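Local atomic coordinates of DMATS type aromatic prenyltransferase (Micromonospora olivasterospora, PDB entry 6ZRY), a protein that probably transfers a dimethylallyl group to the indole ring of tryptophan, as a bacterial aromatic prenyltransferase of the ABBA-barrel fold. Residues P88-L99 / T122-C133. Sequence-based numbering, arbitrary orientation. Where two conformers were deposited one is given.
Sequences PLANLSATRGFL and TDDPQGDFAMWC
Met131 reaches onto helix 88-99, its CB 3.6 Å from Leu92 CD1 and its SD 3.8 Å from Leu99 CD1. With CG anti to the backbone N (chi1 177°) the unbranched chain runs along the helix, then bends, laying sulfur and methyl over CB and CG of Arg96, whose guanidinium, in the conformer described, leads away to Asp100. The small methyl of Ala130 lets Leu92 lie close alongside. Cys133 points the same way, its small sulfur fitting between Leu99 CD2, at 3.7 Å, and the edge of the Phe98 ring. Between them Thr95 lays CG2 3.6 Å from Met131 O, while OG1 bonds to Asn91 O and takes Thr81 N. A serine here would keep the hydroxyl but would probably leave a gap beneath the strand where the methyl packs.

Toward the helix start the contact opens to solvent. Pro88, in the first turn, needs no backbone N-H bond and sets its CB 3.7 Å from Pro125 CG; exposed Leu89 is long enough to bring CD2 within 3.3 Å of Asp123 O and CD1 against Pro125 CD. No direct hydrogen bond joins the segments; a water links Asn91 ND2 to Asp128 O.

An outer helix of the ABBA barrel thus packs on strand 131-138, between strands 71-79 and 141-149, with helix 26-36 beside Phe98 and Cys133, while Trp132 faces away, to the bound tryptophan.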
loop_
_atom_site.group_PDB
_atom_site.type_symbol
_atom_site.label_atom_id
_atom_site.label_comp_id
_atom_site.label_asym_id
_atom_site.label_seq_id
_atom_site.Cartn_x
_atom_site.Cartn_y
_atom_site.Cartn_z
ATOM N N PRO A 88 -19.518 -1.443 -2.187
ATOM C CA PRO A 88 -18.473 -1.676 -3.189
ATOM C C PRO A 88 -18.513 -0.767 -4.441
ATOM O O PRO A 88 -17.487 -0.197 -4.835
ATOM C CB PRO A 88 -18.769 -3.132 -3.619
ATOM C CG PRO A 88 -19.400 -3.774 -2.394
ATOM C CD PRO A 88 -20.229 -2.673 -1.783
ATOM N N LEU A 89 -19.683 -0.656 -5.059
ATOM C CA LEU A 89 -19.862 0.097 -6.329
ATOM C C LEU A 89 -19.878 1.606 -6.038
ATOM O O LEU A 89 -19.247 2.341 -6.786
ATOM C CB LEU A 89 -21.156 -0.365 -6.999
ATOM C CG LEU A 89 -21.302 -0.028 -8.484
ATOM C CD1 LEU A 89 -20.169 -0.613 -9.320
ATOM C CD2 LEU A 89 -22.642 -0.528 -8.999
ATOM N N ALA A 90 -20.552 2.010 -4.982
ATOM C CA ALA A 90 -20.695 3.417 -4.534
ATOM C C ALA A 90 -19.310 3.965 -4.116
ATOM O O ALA A 90 -19.007 5.129 -4.432
ATOM C CB ALA A 90 -21.688 3.482 -3.412
ATOM N N ASN A 91 -18.482 3.110 -3.476
ATOM C CA ASN A 91 -17.108 3.459 -3.022
ATOM C C ASN A 91 -16.226 3.667 -4.258
ATOM O O ASN A 91 -15.469 4.609 -4.297
ATOM C CB ASN A 91 -16.499 2.394 -2.090
ATOM C CG ASN A 91 -17.253 2.111 -0.811
ATOM O OD1 ASN A 91 -18.169 2.848 -0.405
ATOM N ND2 ASN A 91 -16.850 1.044 -0.123
ATOM N N LEU A 92 -16.303 2.772 -5.238
ATOM C CA LEU A 92 -15.571 2.897 -6.518
ATOM C C LEU A 92 -15.920 4.233 -7.180
ATOM O O LEU A 92 -14.995 4.993 -7.540
ATOM C CB LEU A 92 -15.950 1.703 -7.410
ATOM C CG LEU A 92 -15.528 1.810 -8.859
ATOM C CD1 LEU A 92 -14.046 2.066 -8.982
ATOM C CD2 LEU A 92 -15.928 0.555 -9.634
ATOM N N SER A 93 -17.216 4.517 -7.333
ATOM C CA SER A 93 -17.722 5.768 -7.951
ATOM C C SER A 93 -17.131 6.995 -7.234
ATOM O O SER A 93 -16.568 7.871 -7.921
ATOM C CB SER A 93 -19.210 5.803 -7.919
ATOM O OG SER A 93 -19.687 6.909 -8.650
ATOM N N ALA A 94 -17.213 7.024 -5.904
ATOM C CA ALA A 94 -16.730 8.154 -5.074
ATOM C C ALA A 94 -15.195 8.274 -5.209
ATOM O O ALA A 94 -14.676 9.408 -5.340
ATOM C CB ALA A 94 -17.182 7.979 -3.628
ATOM N N THR A 95 -14.470 7.152 -5.172
ATOM C CA THR A 95 -13.003 7.190 -5.234
ATOM C C THR A 95 -12.584 7.672 -6.624
ATOM O O THR A 95 -11.714 8.554 -6.721
ATOM C CB THR A 95 -12.414 5.841 -4.807
ATOM O OG1 THR A 95 -12.857 5.550 -3.479
ATOM C CG2 THR A 95 -10.917 5.845 -4.870
ATOM N N ARG A 96 -13.179 7.119 -7.678
ATOM C CA ARG A 96 -12.830 7.520 -9.054
ATOM C C ARG A 96 -13.215 8.993 -9.252
ATOM O O ARG A 96 -12.404 9.728 -9.833
ATOM C CB ARG A 96 -13.493 6.609 -10.083
ATOM C CG ARG A 96 -12.890 6.761 -11.466
ATOM C CD ARG A 96 -13.755 6.164 -12.553
ATOM N NE ARG A 96 -13.603 6.955 -13.754
ATOM C CZ ARG A 96 -14.337 6.820 -14.844
ATOM N NH1 ARG A 96 -14.105 7.592 -15.887
ATOM N NH2 ARG A 96 -15.301 5.913 -14.889
ATOM N N GLY A 97 -14.382 9.409 -8.733
ATOM C CA GLY A 97 -14.822 10.812 -8.746
ATOM C C GLY A 97 -13.757 11.737 -8.180
ATOM O O GLY A 97 -13.408 12.713 -8.829
ATOM N N PHE A 98 -13.196 11.393 -7.026
ATOM C CA PHE A 98 -12.110 12.172 -6.395
ATOM C C PHE A 98 -10.888 12.232 -7.313
ATOM O O PHE A 98 -10.342 13.307 -7.528
ATOM C CB PHE A 98 -11.745 11.574 -5.035
ATOM C CG PHE A 98 -10.478 12.109 -4.467
ATOM C CD1 PHE A 98 -10.398 13.416 -4.032
ATOM C CD2 PHE A 98 -9.344 11.307 -4.378
ATOM C CE1 PHE A 98 -9.217 13.918 -3.535
ATOM C CE2 PHE A 98 -8.176 11.813 -3.846
ATOM C CZ PHE A 98 -8.110 13.109 -3.429
ATOM N N LEU A 99 -10.417 11.071 -7.771
ATOM C CA LEU A 99 -9.217 10.986 -8.614
ATOM C C LEU A 99 -9.436 11.761 -9.922
ATOM O O LEU A 99 -8.515 12.481 -10.328
ATOM C CB LEU A 99 -8.879 9.508 -8.871
ATOM C CG LEU A 99 -8.254 8.789 -7.678
ATOM C CD1 LEU A 99 -8.244 7.294 -7.892
ATOM C CD2 LEU A 99 -6.864 9.302 -7.425
ATOM N N THR A 122 -17.338 -3.382 -13.839
ATOM C CA THR A 122 -18.372 -4.389 -13.522
ATOM C C THR A 122 -19.372 -3.758 -12.572
ATOM O O THR A 122 -18.956 -2.947 -11.705
ATOM C CB THR A 122 -17.768 -5.676 -12.950
ATOM O OG1 THR A 122 -18.850 -6.566 -12.659
ATOM C CG2 THR A 122 -16.932 -5.447 -11.707
ATOM N N ASP A 123 -20.650 -4.078 -12.774
ATOM C CA ASP A 123 -21.773 -3.575 -11.953
ATOM C C ASP A 123 -21.784 -4.278 -10.606
ATOM O O ASP A 123 -22.341 -3.703 -9.672
ATOM C CB ASP A 123 -23.109 -3.771 -12.667
ATOM C CG ASP A 123 -23.485 -2.566 -13.490
ATOM O OD1 ASP A 123 -22.854 -1.489 -13.266
ATOM O OD2 ASP A 123 -24.406 -2.693 -14.330
ATOM N N ASP A 124 -21.189 -5.467 -10.526
ATOM C CA ASP A 124 -21.166 -6.305 -9.309
ATOM C C ASP A 124 -19.715 -6.558 -8.879
ATOM O O ASP A 124 -19.251 -7.688 -8.920
ATOM C CB ASP A 124 -21.926 -7.599 -9.583
ATOM C CG ASP A 124 -22.857 -7.977 -8.457
ATOM O OD1 ASP A 124 -24.020 -8.293 -8.752
ATOM O OD2 ASP A 124 -22.420 -7.915 -7.288
ATOM N N PRO A 125 -18.959 -5.521 -8.446
ATOM C CA PRO A 125 -17.563 -5.712 -8.037
ATOM C C PRO A 125 -17.470 -6.714 -6.882
ATOM O O PRO A 125 -18.305 -6.626 -5.966
ATOM C CB PRO A 125 -17.092 -4.324 -7.599
ATOM C CG PRO A 125 -18.379 -3.585 -7.285
ATOM C CD PRO A 125 -19.404 -4.137 -8.253
ATOM N N GLN A 126 -16.480 -7.616 -6.950
ATOM C CA GLN A 126 -16.220 -8.675 -5.962
ATOM C C GLN A 126 -15.114 -8.213 -5.012
ATOM O O GLN A 126 -14.268 -7.412 -5.439
ATOM C CB GLN A 126 -15.858 -9.955 -6.693
ATOM C CG GLN A 126 -16.932 -10.385 -7.677
ATOM C CD GLN A 126 -18.265 -10.438 -6.991
ATOM O OE1 GLN A 126 -18.477 -11.235 -6.079
ATOM N NE2 GLN A 126 -19.161 -9.544 -7.378
ATOM N N GLY A 127 -15.117 -8.738 -3.785
ATOM C CA GLY A 127 -14.085 -8.437 -2.776
ATOM C C GLY A 127 -14.377 -7.122 -2.093
ATOM O O GLY A 127 -15.481 -6.554 -2.329
ATOM N N ASP A 128 -13.472 -6.616 -1.263
ATOM C CA ASP A 128 -13.860 -5.461 -0.408
ATOM C C ASP A 128 -13.443 -4.139 -1.051
ATOM O O ASP A 128 -13.623 -3.113 -0.386
ATOM C CB ASP A 128 -13.412 -5.620 1.047
ATOM C CG ASP A 128 -11.929 -5.706 1.254
ATOM O OD1 ASP A 128 -11.198 -5.794 0.238
ATOM O OD2 ASP A 128 -11.504 -5.664 2.446
ATOM N N PHE A 129 -12.977 -4.141 -2.297
ATOM C CA PHE A 129 -12.710 -2.890 -3.062
ATOM C C PHE A 129 -12.592 -3.183 -4.562
ATOM O O PHE A 129 -12.419 -4.334 -4.944
ATOM C CB PHE A 129 -11.442 -2.220 -2.528
ATOM C CG PHE A 129 -10.151 -2.803 -3.049
ATOM C CD1 PHE A 129 -9.730 -4.064 -2.645
ATOM C CD2 PHE A 129 -9.349 -2.082 -3.919
ATOM C CE1 PHE A 129 -8.550 -4.600 -3.122
ATOM C CE2 PHE A 129 -8.162 -2.622 -4.402
ATOM C CZ PHE A 129 -7.756 -3.868 -3.990
ATOM N N ALA A 130 -12.736 -2.139 -5.366
ATOM C CA ALA A 130 -12.471 -2.109 -6.807
ATOM C C ALA A 130 -11.306 -1.153 -7.077
ATOM O O ALA A 130 -10.430 -1.513 -7.890
ATOM C CB ALA A 130 -13.731 -1.699 -7.553
ATOM N N MET A 131 -11.235 -0.013 -6.369
ATOM C CA MET A 131 -10.196 1.022 -6.631
ATOM C C MET A 131 -9.830 1.742 -5.326
ATOM O O MET A 131 -10.736 2.300 -4.669
ATOM C CB MET A 131 -10.706 2.051 -7.641
ATOM C CG MET A 131 -9.732 3.198 -7.920
ATOM S SD MET A 131 -10.461 4.456 -9.003
ATOM C CE MET A 131 -10.461 3.579 -10.565
ATOM N N TRP A 132 -8.551 1.745 -4.986
ATOM C CA TRP A 132 -7.991 2.580 -3.918
ATOM C C TRP A 132 -7.086 3.630 -4.551
ATOM O O TRP A 132 -6.733 3.505 -5.718
ATOM C CB TRP A 132 -7.239 1.745 -2.879
ATOM C CG TRP A 132 -8.105 0.931 -1.961
ATOM C CD1 TRP A 132 -9.463 0.922 -1.870
ATOM C CD2 TRP A 132 -7.643 -0.056 -1.038
ATOM N NE1 TRP A 132 -9.868 0.031 -0.911
ATOM C CE2 TRP A 132 -8.779 -0.608 -0.411
ATOM C CE3 TRP A 132 -6.380 -0.534 -0.685
ATOM C CZ2 TRP A 132 -8.688 -1.593 0.567
ATOM C CZ3 TRP A 132 -6.286 -1.519 0.272
ATOM C CH2 TRP A 132 -7.430 -2.050 0.887
ATOM N N CYS A 133 -6.723 4.606 -3.764
ATOM C CA CYS A 133 -5.947 5.801 -4.110
ATOM C C CYS A 133 -4.680 5.782 -3.245
ATOM O O CYS A 133 -4.835 5.450 -2.058
ATOM C CB CYS A 133 -6.805 7.028 -3.740
ATOM S SG CYS A 133 -5.953 8.561 -3.966
HETATM O O HOH W 1 -14.612 -0.470 -1.135
#